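Local structure of RagB/SusD domain protein (Flavobacterium johnsoniae, 5J5U) at residues 47-61 / 300-312. The protein probably binds chitin or chitin fragments at the cell surface as the SusD-like partner of a chitin utilization system. Sequence-based numbering, arbitrary orientation.
Sequences QHYSGSWAVTEYGSK and EGVRPGVFRWEVV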
loop_
_atom_site.group_PDB
_atom_site.type_symbol
_atom_site.label_atom_id
_atom_site.label_comp_id
_atom_site.label_asym_id
_atom_site.label_seq_id
_atom_site.Cartn_x
_atom_site.Cartn_y
_atom_site.Cartn_z
ATOM N N GLN A 47 -9.744 6.193 4.639
ATOM C CA GLN A 47 -10.073 7.599 4.513
ATOM C C GLN A 47 -8.918 8.419 3.930
ATOM O O GLN A 47 -8.631 9.540 4.365
ATOM C CB GLN A 47 -10.520 8.142 5.866
ATOM C CG GLN A 47 -11.696 7.366 6.440
ATOM C CD GLN A 47 -12.324 8.007 7.708
ATOM O OE1 GLN A 47 -11.669 8.759 8.441
ATOM N NE2 GLN A 47 -13.595 7.688 7.963
ATOM N N HIS A 48 -8.251 7.835 2.939
ATOM C CA HIS A 48 -7.383 8.584 2.068
ATOM C C HIS A 48 -8.237 9.508 1.168
ATOM O O HIS A 48 -7.851 10.650 0.892
ATOM C CB HIS A 48 -6.548 7.640 1.203
ATOM C CG HIS A 48 -5.268 7.205 1.844
ATOM N ND1 HIS A 48 -4.470 6.214 1.309
ATOM C CD2 HIS A 48 -4.654 7.610 2.976
ATOM C CE1 HIS A 48 -3.411 6.040 2.083
ATOM N NE2 HIS A 48 -3.504 6.871 3.105
ATOM N N TYR A 49 -9.393 9.019 0.706
ATOM C CA TYR A 49 -10.219 9.793 -0.243
ATOM C C TYR A 49 -11.711 9.877 0.091
ATOM O O TYR A 49 -12.278 8.969 0.737
ATOM C CB TYR A 49 -10.112 9.190 -1.649
ATOM C CG TYR A 49 -8.723 8.777 -2.085
ATOM C CD1 TYR A 49 -7.815 9.714 -2.564
ATOM C CD2 TYR A 49 -8.338 7.452 -2.056
ATOM C CE1 TYR A 49 -6.566 9.350 -2.988
ATOM C CE2 TYR A 49 -7.064 7.061 -2.496
ATOM C CZ TYR A 49 -6.182 8.021 -2.960
ATOM O OH TYR A 49 -4.916 7.653 -3.380
ATOM N N SER A 50 -12.366 10.932 -0.398
ATOM C CA SER A 50 -13.833 10.974 -0.398
ATOM C C SER A 50 -14.394 11.922 -1.482
ATOM O O SER A 50 -13.711 12.822 -1.943
ATOM C CB SER A 50 -14.345 11.368 0.998
ATOM O OG SER A 50 -15.712 11.018 1.155
ATOM N N GLY A 51 -15.639 11.733 -1.897
ATOM C CA GLY A 51 -16.220 12.671 -2.837
ATOM C C GLY A 51 -16.827 12.114 -4.101
ATOM O O GLY A 51 -17.898 12.558 -4.513
ATOM N N SER A 52 -16.130 11.181 -4.744
ATOM C CA SER A 52 -16.644 10.555 -5.956
ATOM C C SER A 52 -17.744 9.535 -5.626
ATOM O O SER A 52 -17.827 9.053 -4.499
ATOM C CB SER A 52 -15.526 9.865 -6.736
ATOM O OG SER A 52 -15.256 8.563 -6.233
ATOM N N TRP A 53 -18.579 9.212 -6.604
ATOM C CA TRP A 53 -19.638 8.229 -6.416
ATOM C C TRP A 53 -19.099 6.869 -5.968
ATOM O O TRP A 53 -19.485 6.359 -4.926
ATOM C CB TRP A 53 -20.452 8.060 -7.709
ATOM C CG TRP A 53 -21.363 6.874 -7.697
ATOM C CD1 TRP A 53 -21.208 5.715 -8.410
ATOM C CD2 TRP A 53 -22.561 6.707 -6.917
ATOM N NE1 TRP A 53 -22.247 4.852 -8.137
ATOM C CE2 TRP A 53 -23.090 5.437 -7.227
ATOM C CE3 TRP A 53 -23.241 7.514 -5.997
ATOM C CZ2 TRP A 53 -24.256 4.952 -6.646
ATOM C CZ3 TRP A 53 -24.403 7.031 -5.418
ATOM C CH2 TRP A 53 -24.901 5.763 -5.749
ATOM N N ALA A 54 -18.181 6.299 -6.736
ATOM C CA ALA A 54 -17.709 4.943 -6.446
ATOM C C ALA A 54 -17.010 4.829 -5.067
ATOM O O ALA A 54 -17.323 3.942 -4.240
ATOM C CB ALA A 54 -16.773 4.485 -7.565
ATOM N N VAL A 55 -16.087 5.741 -4.806
ATOM C CA VAL A 55 -15.290 5.631 -3.588
ATOM C C VAL A 55 -16.172 5.882 -2.353
ATOM O O VAL A 55 -16.153 5.106 -1.396
ATOM C CB VAL A 55 -14.073 6.596 -3.631
ATOM C CG1 VAL A 55 -13.318 6.550 -2.351
ATOM C CG2 VAL A 55 -13.125 6.238 -4.801
ATOM N N THR A 56 -16.986 6.929 -2.407
ATOM C CA THR A 56 -17.804 7.307 -1.267
ATOM C C THR A 56 -18.905 6.304 -1.001
ATOM O O THR A 56 -19.104 5.878 0.157
ATOM C CB THR A 56 -18.491 8.679 -1.442
ATOM O OG1 THR A 56 -17.546 9.640 -1.910
ATOM C CG2 THR A 56 -19.104 9.139 -0.108
ATOM N N GLU A 57 -19.618 5.949 -2.071
ATOM C CA GLU A 57 -20.775 5.071 -1.958
ATOM C C GLU A 57 -20.367 3.699 -1.471
ATOM O O GLU A 57 -21.033 3.159 -0.585
ATOM C CB GLU A 57 -21.530 4.967 -3.285
ATOM C CG GLU A 57 -22.701 3.967 -3.294
ATOM C CD GLU A 57 -23.923 4.420 -2.462
ATOM O OE1 GLU A 57 -23.844 5.422 -1.728
ATOM O OE2 GLU A 57 -24.978 3.765 -2.544
ATOM N N TYR A 58 -19.254 3.164 -1.982
ATOM C CA TYR A 58 -18.892 1.793 -1.607
ATOM C C TYR A 58 -17.730 1.719 -0.606
ATOM O O TYR A 58 -17.833 0.966 0.378
ATOM C CB TYR A 58 -18.589 0.967 -2.866
ATOM C CG TYR A 58 -19.765 0.998 -3.821
ATOM C CD1 TYR A 58 -20.933 0.295 -3.533
ATOM C CD2 TYR A 58 -19.745 1.786 -4.972
ATOM C CE1 TYR A 58 -22.022 0.337 -4.375
ATOM C CE2 TYR A 58 -20.848 1.833 -5.831
ATOM C CZ TYR A 58 -21.983 1.102 -5.520
ATOM O OH TYR A 58 -23.083 1.134 -6.347
ATOM N N GLY A 59 -16.659 2.493 -0.818
ATOM C CA GLY A 59 -15.515 2.445 0.082
ATOM C C GLY A 59 -15.655 3.254 1.380
ATOM O O GLY A 59 -15.306 2.823 2.462
ATOM N N SER A 60 -16.172 4.457 1.263
ATOM C CA SER A 60 -16.251 5.343 2.401
ATOM C C SER A 60 -17.376 4.915 3.369
ATOM O O SER A 60 -17.159 4.815 4.569
ATOM C CB SER A 60 -16.458 6.771 1.894
ATOM O OG SER A 60 -16.042 7.700 2.853
ATOM N N LYS A 61 -18.559 4.618 2.828
ATOM C CA LYS A 61 -19.717 4.261 3.660
ATOM C C LYS A 61 -19.855 2.752 3.961
ATOM O O LYS A 61 -20.646 2.383 4.822
ATOM C CB LYS A 61 -21.004 4.752 2.996
ATOM C CG LYS A 61 -21.078 6.244 2.841
ATOM C CD LYS A 61 -22.489 6.710 2.486
ATOM C CE LYS A 61 -22.960 6.215 1.146
ATOM N NZ LYS A 61 -24.283 6.839 0.751
ATOM N N GLU A 300 -9.257 22.478 2.192
ATOM C CA GLU A 300 -10.160 21.626 2.954
ATOM C C GLU A 300 -10.472 20.360 2.165
ATOM O O GLU A 300 -10.675 20.418 0.952
ATOM C CB GLU A 300 -11.453 22.374 3.307
ATOM C CG GLU A 300 -11.267 23.506 4.318
ATOM C CD GLU A 300 -12.461 24.466 4.399
ATOM O OE1 GLU A 300 -13.401 24.372 3.575
ATOM O OE2 GLU A 300 -12.452 25.326 5.299
ATOM N N GLY A 301 -10.495 19.217 2.847
ATOM C CA GLY A 301 -10.844 17.965 2.203
ATOM C C GLY A 301 -12.339 17.697 2.268
ATOM O O GLY A 301 -13.101 18.487 2.832
ATOM N N VAL A 302 -12.762 16.580 1.689
ATOM C CA VAL A 302 -14.165 16.180 1.727
ATOM C C VAL A 302 -14.332 15.186 2.869
ATOM O O VAL A 302 -13.585 14.210 2.958
ATOM C CB VAL A 302 -14.641 15.531 0.385
ATOM C CG1 VAL A 302 -16.088 15.017 0.520
ATOM C CG2 VAL A 302 -14.530 16.518 -0.783
ATOM N N ARG A 303 -15.310 15.436 3.735
ATOM C CA ARG A 303 -15.601 14.540 4.845
ATOM C C ARG A 303 -15.961 13.129 4.346
ATOM O O ARG A 303 -16.788 12.974 3.435
ATOM C CB ARG A 303 -16.752 15.108 5.692
ATOM C CG ARG A 303 -17.187 14.248 6.889
ATOM C CD ARG A 303 -16.444 14.626 8.154
ATOM N NE ARG A 303 -16.801 13.780 9.294
ATOM C CZ ARG A 303 -16.549 14.081 10.572
ATOM N NH1 ARG A 303 -15.955 15.233 10.899
ATOM N NH2 ARG A 303 -16.915 13.234 11.529
ATOM N N PRO A 304 -15.339 12.102 4.946
ATOM C CA PRO A 304 -15.684 10.708 4.621
ATOM C C PRO A 304 -17.182 10.454 4.793
ATOM O O PRO A 304 -17.783 10.905 5.759
ATOM C CB PRO A 304 -14.863 9.892 5.627
ATOM C CG PRO A 304 -13.701 10.799 5.988
ATOM C CD PRO A 304 -14.281 12.197 5.966
ATOM N N GLY A 305 -17.783 9.771 3.827
ATOM C CA GLY A 305 -19.206 9.500 3.854
ATOM C C GLY A 305 -19.997 10.565 3.118
ATOM O O GLY A 305 -21.201 10.441 2.942
ATOM N N VAL A 306 -19.311 11.598 2.648
ATOM C CA VAL A 306 -19.977 12.718 1.994
ATOM C C VAL A 306 -19.542 12.813 0.541
ATOM O O VAL A 306 -18.357 12.813 0.255
ATOM C CB VAL A 306 -19.680 14.064 2.739
ATOM C CG1 VAL A 306 -20.246 15.261 1.974
ATOM C CG2 VAL A 306 -20.225 14.015 4.165
ATOM N N PHE A 307 -20.506 12.849 -0.371
ATOM C CA PHE A 307 -20.227 13.030 -1.800
ATOM C C PHE A 307 -19.778 14.482 -2.079
ATOM O O PHE A 307 -20.102 15.382 -1.298
ATOM C CB PHE A 307 -21.469 12.700 -2.634
ATOM C CG PHE A 307 -21.914 11.252 -2.562
ATOM C CD1 PHE A 307 -21.144 10.238 -3.139
ATOM C CD2 PHE A 307 -23.127 10.909 -1.962
ATOM C CE1 PHE A 307 -21.558 8.911 -3.102
ATOM C CE2 PHE A 307 -23.556 9.583 -1.918
ATOM C CZ PHE A 307 -22.766 8.585 -2.488
ATOM N N ARG A 308 -19.039 14.708 -3.166
ATOM C CA ARG A 308 -18.529 16.052 -3.489
ATOM C C ARG A 308 -19.654 17.060 -3.779
ATOM O O ARG A 308 -19.513 18.243 -3.482
ATOM C CB ARG A 308 -17.546 16.000 -4.677
ATOM C CG ARG A 308 -18.167 15.628 -6.037
ATOM C CD ARG A 308 -17.114 15.187 -7.084
ATOM N NE ARG A 308 -16.070 16.188 -7.321
ATOM C CZ ARG A 308 -16.138 17.147 -8.247
ATOM N NH1 ARG A 308 -17.193 17.228 -9.044
ATOM N NH2 ARG A 308 -15.148 18.026 -8.381
ATOM N N TRP A 309 -20.774 16.603 -4.331
ATOM C CA TRP A 309 -21.875 17.514 -4.626
ATOM C C TRP A 309 -22.704 17.847 -3.374
ATOM O O TRP A 309 -23.603 18.689 -3.429
ATOM C CB TRP A 309 -22.783 16.926 -5.705
ATOM C CG TRP A 309 -23.287 15.521 -5.385
ATOM C CD1 TRP A 309 -24.387 15.185 -4.628
ATOM C CD2 TRP A 309 -22.720 14.275 -5.837
ATOM N NE1 TRP A 309 -24.530 13.801 -4.579
ATOM C CE2 TRP A 309 -23.527 13.227 -5.319
ATOM C CE3 TRP A 309 -21.612 13.944 -6.620
ATOM C CZ2 TRP A 309 -23.249 11.875 -5.560
ATOM C CZ3 TRP A 309 -21.345 12.594 -6.860
ATOM C CH2 TRP A 309 -22.163 11.582 -6.326
ATOM N N GLU A 310 -22.370 17.217 -2.248
ATOM C CA GLU A 310 -23.058 17.481 -0.985
ATOM C C GLU A 310 -22.235 18.419 -0.120
ATOM O O GLU A 310 -22.684 18.826 0.938
ATOM C CB GLU A 310 -23.322 16.181 -0.208
ATOM C CG GLU A 310 -24.219 15.169 -0.901
ATOM C CD GLU A 310 -24.345 13.869 -0.117
ATOM O OE1 GLU A 310 -23.364 13.457 0.542
ATOM O OE2 GLU A 310 -25.436 13.269 -0.138
ATOM N N VAL A 311 -21.017 18.733 -0.547
ATOM C CA VAL A 311 -20.188 19.673 0.200
ATOM C C VAL A 311 -20.916 21.035 0.324
ATOM O O VAL A 311 -21.488 21.529 -0.649
ATOM C CB VAL A 311 -18.794 19.855 -0.481
ATOM C CG1 VAL A 311 -17.935 20.861 0.275
ATOM C CG2 VAL A 311 -18.062 18.512 -0.577
ATOM N N VAL A 312 -20.933 21.623 1.521
ATOM C CA VAL A 312 -21.557 22.941 1.669
ATOM C C VAL A 312 -20.754 23.939 0.828
ATOM O O VAL A 312 -19.567 24.159 1.072
ATOM C CB VAL A 312 -21.637 23.407 3.145
ATOM C CG1 VAL A 312 -22.173 24.847 3.233
ATOM C CG2 VAL A 312 -22.493 22.454 3.960
#
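Phe307 lies between Thr56 of helix 53-60 on one face, where CG2 stands 4.1 Å from the ring centroid, 25° off the normal, in a CH-pi contact, and Trp309 of its own loop on the other. With CG anti to its carbonyl carbon (chi1 -65°), the ring is placed against Thr56 and Trp53, whose side chain runs beside it nearly parallel (18°) but slid apart, the six-membered ring centroids 5.5 Å distant. Glu57 OE1 meets the ring edge 3.4 Å from Phe307 CZ and also takes the salt bridge from Lys61 NZ, whose ammonium has a second partner in Asp437; Glu57 OE2 is salt-bridged to Lys63. Thr56 CG2 lies 3.6 Å from Gly305 C, while its OG1 accepts from Gly51 N at 2.8 Å and donates to Ser52 O. Without the hydroxyl and methyl, as with an alanine here, Gly51 N would probably lose its acceptor, Ser52 O one of its donors and the Phe307 face part of its cover. One backbone bond joins the segments: Arg308 N reaches Gly51 O at 2.8 Å, in the carbonyl plane on a lone pair. At the type II turn Arg303-Val306, Gly305 N donates to Ser60 OG (2.9 Å, a bent bond), while Ser50 OG meets Arg303 O from above its plane. The loop covers one side of helix 53-60, Ala54 and Val55 pack on helix 31-45, and strand 49-50 pairs antiparallel with strand 259-260.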